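Long-range contacts in probable TonB-dependent siderophore receptor PirA (Acinetobacter baumannii, PDB 5FR8), which probably takes part in the first step of iron uptake by binding iron-chelating siderophores, and may bind ferric enterobactin with micromolar affinity: residues A527-F532 with Q581-S586; L617-T622 with T642-Q647. One frame throughout, in Å; residues are numbered along the deposited sequence.

In the fold
Contacts 1 and 2 both lie in the wall of the TonB-dependent receptor beta-barrel, on the same side of the chain's centre. Their centres are 15 Å apart. Their nearest atoms are about 7 Å apart, so they do not touch. Strand 594-608 lies between them: F532, Q581 and F583 of contact 1 meet M603 or M604, while I620 and Y621 of contact 2 meet Y602. Both contacts also reach residues in the plug range, R88 and R139 in contact 1 and N69 and T71 in contact 2. A bound C8E detergent touches S586; the side chain of Q643 is about 8 Å from a bound C8E. In each contact an aromatic ring covers a glycine.

Contact 1: residues A527-F532 with Q581-S586; sequences ASLTWF and QGFEGS
W531 reaches both F583 and Q581 on the neighbouring antiparallel strand. Its CB lies 3.8 Å from F583 CE2. Beyond CG, CD1 lies 3.9 Å from F583 CZ, and the five-membered ring turns its edge to the F583 face in a T-shaped pair. The two planes stand 63° apart. With CG anti to the backbone N (chi1 163°), the indole extends past F583, and NE1 donates to Q581 OE1 at 2.8 Å. The acceptor lies in the indole plane, and NE1 meets a lone pair of OE1 in the amide plane. The N-H...O angle is 162°. Further out, CE2 and CZ2 also lie near OE1. The other amide end, Q581 NE2, bonds to D605.

On the face bearing F532, T530 and E584, the F532 ring covers G582, whose CA is 3.8 Å from the ring centroid. E584 CG packs 3.8 Å from F532 CE2, and T530 CG2 runs alongside E584 CB. Paired backbone bonds join S528-S586, T530-E584 and F532-G582.

The NE1 to OE1 hydrogen bond probably helps set the indole's rotation. Buried E584 forms salt bridges to R139 and R88 in the plug range, which probably favour its ionised form and tie barrel wall to plug.

Contact 2: residues L617-T622 with T642-Q647; sequences LVPIYT and TQYGRQ
This contact lies at one end of a beta hairpin of the barrel wall, strands 621-630 and 635-648, where Y621 crosses to G645. The phenol ring lies flat over the glycine backbone. G645 CA is 3.5 Å from the centroid of the Y621 ring, and G645 N lies above the centre of the same face. CG of Y621 sits between its backbone N and carbonyl carbon (chi1 77°), and this folds the ring across the partner strand. The same pair shares a backbone bond, G645 N to Y621 O at 2.9 Å.

Q643 comes to the edge of the phenol. Its CG lies in the ring plane, 3.8 Å from Y621 CE1. Its amide is turned 74° from the ring, and NE2 donates to Y621 OH at 3.2 Å. This bond is well bent, with an N-H...O angle of 136°.

On the face of the sheet bearing T622 and Y644, these two side chains lie side by side as a non-hydrogen-bonded pair, and T622 CG2 is 3.9 Å from Y644 CD1. The same CD1 meets P619 CG. Y644 also meets the ring of Y678 on the next strand.

Further along, I620 N bonds to R646 O at 3.2 Å. P619 and Q647 point the same way, with P619 CD 3.4 Å from Q647 NE2. N69 of strand 68-71 touches V618, P619 and T622, which brings the plug range against residues 618-622.

A tyrosine ring laid over a glycine of the facing segment recalls the aromatic-glycine pairs known from transmembrane beta-barrels.

Contact 1: residues A527-F532 with Q581-S586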
loop_
_atom_site.group_PDB
_atom_site.type_symbol
_atom_site.label_atom_id
_atom_site.label_comp_id
_atom_site.label_asym_id
_atom_site.label_seq_id
_atom_site.Cartn_x
_atom_site.Cartn_y
_atom_site.Cartn_z
ATOM N N ALA A 527 19.642 -19.844 -4.700
ATOM C CA ALA A 527 18.284 -20.159 -4.334
ATOM C C ALA A 527 18.033 -19.848 -2.868
ATOM O O ALA A 527 18.954 -19.826 -2.044
ATOM C CB ALA A 527 18.001 -21.620 -4.637
ATOM N N SER A 528 16.775 -19.608 -2.542
ATOM C CA SER A 528 16.374 -19.515 -1.151
ATOM C C SER A 528 15.066 -20.258 -0.937
ATOM O O SER A 528 14.256 -20.429 -1.860
ATOM C CB SER A 528 16.220 -18.073 -0.692
ATOM O OG SER A 528 15.110 -17.442 -1.327
ATOM N N LEU A 529 14.887 -20.716 0.291
ATOM C CA LEU A 529 13.590 -21.128 0.769
ATOM C C LEU A 529 13.452 -20.602 2.187
ATOM O O LEU A 529 14.384 -20.646 2.985
ATOM C CB LEU A 529 13.436 -22.643 0.722
ATOM C CG LEU A 529 12.189 -23.169 1.446
ATOM C CD1 LEU A 529 11.457 -24.168 0.574
ATOM C CD2 LEU A 529 12.528 -23.786 2.809
ATOM N N THR A 530 12.294 -20.054 2.493
ATOM C CA THR A 530 12.105 -19.448 3.789
ATOM C C THR A 530 10.669 -19.660 4.253
ATOM O O THR A 530 9.715 -19.489 3.502
ATOM C CB THR A 530 12.523 -17.944 3.797
ATOM O OG1 THR A 530 11.734 -17.221 4.752
ATOM C CG2 THR A 530 12.366 -17.287 2.412
ATOM N N TRP A 531 10.543 -20.110 5.490
ATOM C CA TRP A 531 9.261 -20.243 6.147
ATOM C C TRP A 531 8.964 -18.891 6.748
ATOM O O TRP A 531 9.872 -18.285 7.332
ATOM C CB TRP A 531 9.383 -21.310 7.242
ATOM C CG TRP A 531 8.311 -21.324 8.273
ATOM C CD1 TRP A 531 7.065 -21.877 8.156
ATOM C CD2 TRP A 531 8.390 -20.788 9.597
ATOM N NE1 TRP A 531 6.360 -21.697 9.322
ATOM C CE2 TRP A 531 7.152 -21.029 10.220
ATOM C CE3 TRP A 531 9.377 -20.106 10.308
ATOM C CZ2 TRP A 531 6.879 -20.617 11.524
ATOM C CZ3 TRP A 531 9.103 -19.698 11.619
ATOM C CH2 TRP A 531 7.866 -19.955 12.206
ATOM N N PHE A 532 7.725 -18.407 6.605
ATOM C CA PHE A 532 7.308 -17.156 7.299
ATOM C C PHE A 532 5.998 -17.325 8.035
ATOM O O PHE A 532 5.093 -18.028 7.592
ATOM C CB PHE A 532 7.192 -15.941 6.364
ATOM C CG PHE A 532 6.081 -16.045 5.369
ATOM C CD1 PHE A 532 4.785 -15.696 5.710
ATOM C CD2 PHE A 532 6.331 -16.495 4.080
ATOM C CE1 PHE A 532 3.743 -15.803 4.771
ATOM C CE2 PHE A 532 5.303 -16.602 3.144
ATOM C CZ PHE A 532 4.006 -16.249 3.485
ATOM N N GLN A 581 0.800 -17.499 7.661
ATOM C CA GLN A 581 1.924 -18.435 7.543
ATOM C C GLN A 581 2.109 -18.906 6.120
ATOM O O GLN A 581 1.139 -19.005 5.375
ATOM C CB GLN A 581 1.723 -19.651 8.460
ATOM C CG GLN A 581 2.988 -20.470 8.707
ATOM C CD GLN A 581 2.772 -21.616 9.674
ATOM O OE1 GLN A 581 3.735 -22.176 10.229
ATOM N NE2 GLN A 581 1.508 -21.976 9.891
ATOM N N GLY A 582 3.350 -19.215 5.750
ATOM C CA GLY A 582 3.626 -19.659 4.395
ATOM C C GLY A 582 5.093 -19.861 4.103
ATOM O O GLY A 582 5.946 -19.774 4.999
ATOM N N PHE A 583 5.391 -20.092 2.828
ATOM C CA PHE A 583 6.770 -20.266 2.368
ATOM C C PHE A 583 7.064 -19.348 1.177
ATOM O O PHE A 583 6.214 -19.108 0.333
ATOM C CB PHE A 583 6.986 -21.697 1.962
ATOM C CG PHE A 583 7.159 -22.627 3.119
ATOM C CD1 PHE A 583 6.055 -23.140 3.795
ATOM C CD2 PHE A 583 8.425 -23.013 3.522
ATOM C CE1 PHE A 583 6.215 -24.008 4.858
ATOM C CE2 PHE A 583 8.594 -23.884 4.585
ATOM C CZ PHE A 583 7.484 -24.379 5.253
ATOM N N GLU A 584 8.265 -18.807 1.139
ATOM C CA GLU A 584 8.741 -18.056 -0.005
ATOM C C GLU A 584 9.952 -18.840 -0.472
ATOM O O GLU A 584 10.744 -19.330 0.346
ATOM C CB GLU A 584 9.197 -16.645 0.395
ATOM C CG GLU A 584 8.119 -15.614 0.748
ATOM C CD GLU A 584 8.712 -14.262 1.157
ATOM O OE1 GLU A 584 9.971 -14.144 1.249
ATOM O OE2 GLU A 584 7.920 -13.317 1.392
ATOM N N GLY A 585 10.107 -18.970 -1.779
ATOM C CA GLY A 585 11.354 -19.461 -2.335
ATOM C C GLY A 585 11.691 -18.594 -3.519
ATOM O O GLY A 585 10.830 -17.919 -4.085
ATOM N N SER A 586 12.955 -18.609 -3.896
ATOM C CA SER A 586 13.406 -17.893 -5.078
ATOM C C SER A 586 14.511 -18.714 -5.731
ATOM O O SER A 586 15.192 -19.493 -5.060
ATOM C CB SER A 586 13.933 -16.523 -4.682
ATOM O OG SER A 586 14.912 -16.642 -3.665
#

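Contact 2: residues L617-T622 with T642-Q647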
loop_
_atom_site.group_PDB
_atom_site.type_symbol
_atom_site.label_atom_id
_atom_site.label_comp_id
_atom_site.label_asym_id
_atom_site.label_seq_id
_atom_site.Cartn_x
_atom_site.Cartn_y
_atom_site.Cartn_z
ATOM N N LEU A 617 -7.772 -11.102 0.274
ATOM C CA LEU A 617 -7.946 -12.038 -0.814
ATOM C C LEU A 617 -6.664 -12.146 -1.636
ATOM O O LEU A 617 -6.315 -11.229 -2.340
ATOM C CB LEU A 617 -9.099 -11.567 -1.706
ATOM C CG LEU A 617 -10.535 -11.992 -1.384
ATOM C CD1 LEU A 617 -10.719 -12.276 0.087
ATOM C CD2 LEU A 617 -11.524 -10.925 -1.845
ATOM N N VAL A 618 -5.979 -13.277 -1.542
ATOM C CA VAL A 618 -4.725 -13.506 -2.269
ATOM C C VAL A 618 -4.616 -14.970 -2.654
ATOM O O VAL A 618 -5.109 -15.843 -1.936
ATOM C CB VAL A 618 -3.481 -13.195 -1.433
ATOM C CG1 VAL A 618 -3.513 -11.754 -0.924
ATOM C CG2 VAL A 618 -3.345 -14.184 -0.287
ATOM N N PRO A 619 -3.974 -15.243 -3.800
ATOM C CA PRO A 619 -3.930 -16.617 -4.267
ATOM C C PRO A 619 -3.210 -17.490 -3.234
ATOM O O PRO A 619 -2.340 -17.015 -2.547
ATOM C CB PRO A 619 -3.133 -16.519 -5.579
ATOM C CG PRO A 619 -3.248 -15.092 -6.004
ATOM C CD PRO A 619 -3.291 -14.317 -4.720
ATOM N N ILE A 620 -3.601 -18.747 -3.131
ATOM C CA ILE A 620 -3.000 -19.650 -2.188
ATOM C C ILE A 620 -1.543 -19.907 -2.565
ATOM O O ILE A 620 -0.691 -20.086 -1.678
ATOM C CB ILE A 620 -3.794 -20.969 -2.091
ATOM C CG1 ILE A 620 -3.214 -21.853 -0.997
ATOM C CG2 ILE A 620 -3.818 -21.717 -3.412
ATOM C CD1 ILE A 620 -4.078 -23.055 -0.724
ATOM N N TYR A 621 -1.251 -19.914 -3.872
ATOM C CA TYR A 621 0.139 -19.901 -4.342
ATOM C C TYR A 621 0.308 -18.928 -5.514
ATOM O O TYR A 621 -0.650 -18.566 -6.206
ATOM C CB TYR A 621 0.620 -21.299 -4.704
ATOM C CG TYR A 621 0.135 -21.833 -6.032
ATOM C CD1 TYR A 621 0.737 -21.455 -7.220
ATOM C CD2 TYR A 621 -0.895 -22.759 -6.096
ATOM C CE1 TYR A 621 0.297 -21.954 -8.441
ATOM C CE2 TYR A 621 -1.337 -23.265 -7.306
ATOM C CZ TYR A 621 -0.739 -22.854 -8.473
ATOM O OH TYR A 621 -1.173 -23.373 -9.675
ATOM N N THR A 622 1.534 -18.473 -5.706
ATOM C CA THR A 622 1.852 -17.588 -6.804
ATOM C C THR A 622 3.264 -17.841 -7.259
ATOM O O THR A 622 4.186 -17.676 -6.458
ATOM C CB THR A 622 1.825 -16.132 -6.355
ATOM O OG1 THR A 622 0.552 -15.829 -5.778
ATOM C CG2 THR A 622 2.080 -15.238 -7.530
ATOM N N THR A 642 3.596 -15.715 -15.021
ATOM C CA THR A 642 3.123 -15.700 -13.674
ATOM C C THR A 642 1.974 -16.673 -13.597
ATOM O O THR A 642 1.169 -16.753 -14.513
ATOM C CB THR A 642 2.656 -14.299 -13.284
ATOM O OG1 THR A 642 3.797 -13.450 -13.179
ATOM C CG2 THR A 642 1.937 -14.329 -11.962
ATOM N N GLN A 643 1.903 -17.386 -12.485
ATOM C CA GLN A 643 0.927 -18.428 -12.306
ATOM C C GLN A 643 0.313 -18.250 -10.921
ATOM O O GLN A 643 1.031 -18.102 -9.913
ATOM C CB GLN A 643 1.619 -19.777 -12.479
ATOM C CG GLN A 643 0.826 -21.006 -12.074
ATOM C CD GLN A 643 1.601 -22.291 -12.336
ATOM O OE1 GLN A 643 2.774 -22.246 -12.712
ATOM N NE2 GLN A 643 0.959 -23.439 -12.124
ATOM N N TYR A 644 -1.016 -18.216 -10.891
ATOM C CA TYR A 644 -1.753 -17.985 -9.666
ATOM C C TYR A 644 -2.579 -19.207 -9.363
ATOM O O TYR A 644 -3.378 -19.624 -10.190
ATOM C CB TYR A 644 -2.749 -16.826 -9.830
ATOM C CG TYR A 644 -2.192 -15.502 -10.259
ATOM C CD1 TYR A 644 -1.326 -14.769 -9.425
ATOM C CD2 TYR A 644 -2.551 -14.963 -11.478
ATOM C CE1 TYR A 644 -0.799 -13.543 -9.827
ATOM C CE2 TYR A 644 -2.051 -13.733 -11.893
ATOM C CZ TYR A 644 -1.178 -13.034 -11.064
ATOM O OH TYR A 644 -0.704 -11.840 -11.477
ATOM N N GLY A 645 -2.403 -19.777 -8.174
ATOM C CA GLY A 645 -3.362 -20.746 -7.640
ATOM C C GLY A 645 -4.671 -20.059 -7.233
ATOM O O GLY A 645 -4.916 -18.895 -7.578
ATOM N N ARG A 646 -5.495 -20.770 -6.466
ATOM C CA ARG A 646 -6.893 -20.391 -6.262
ATOM C C ARG A 646 -7.112 -19.317 -5.182
ATOM O O ARG A 646 -6.630 -19.437 -4.037
ATOM C CB ARG A 646 -7.716 -21.643 -5.941
ATOM C CG ARG A 646 -7.402 -22.838 -6.846
ATOM C CD ARG A 646 -7.924 -24.155 -6.285
ATOM N NE ARG A 646 -9.326 -24.377 -6.641
ATOM C CZ ARG A 646 -10.348 -24.402 -5.775
ATOM N NH1 ARG A 646 -10.138 -24.241 -4.463
ATOM N NH2 ARG A 646 -11.592 -24.601 -6.220
ATOM N N GLN A 647 -7.869 -18.286 -5.561
ATOM C CA GLN A 647 -8.228 -17.188 -4.655
ATOM C C GLN A 647 -9.589 -17.446 -4.054
ATOM O O GLN A 647 -10.614 -17.266 -4.744
ATOM C CB GLN A 647 -8.271 -15.831 -5.400
ATOM C CG GLN A 647 -6.949 -15.089 -5.430
ATOM C CD GLN A 647 -7.082 -13.573 -5.527
ATOM O OE1 GLN A 647 -8.030 -12.959 -5.010
ATOM N NE2 GLN A 647 -6.096 -12.951 -6.166
#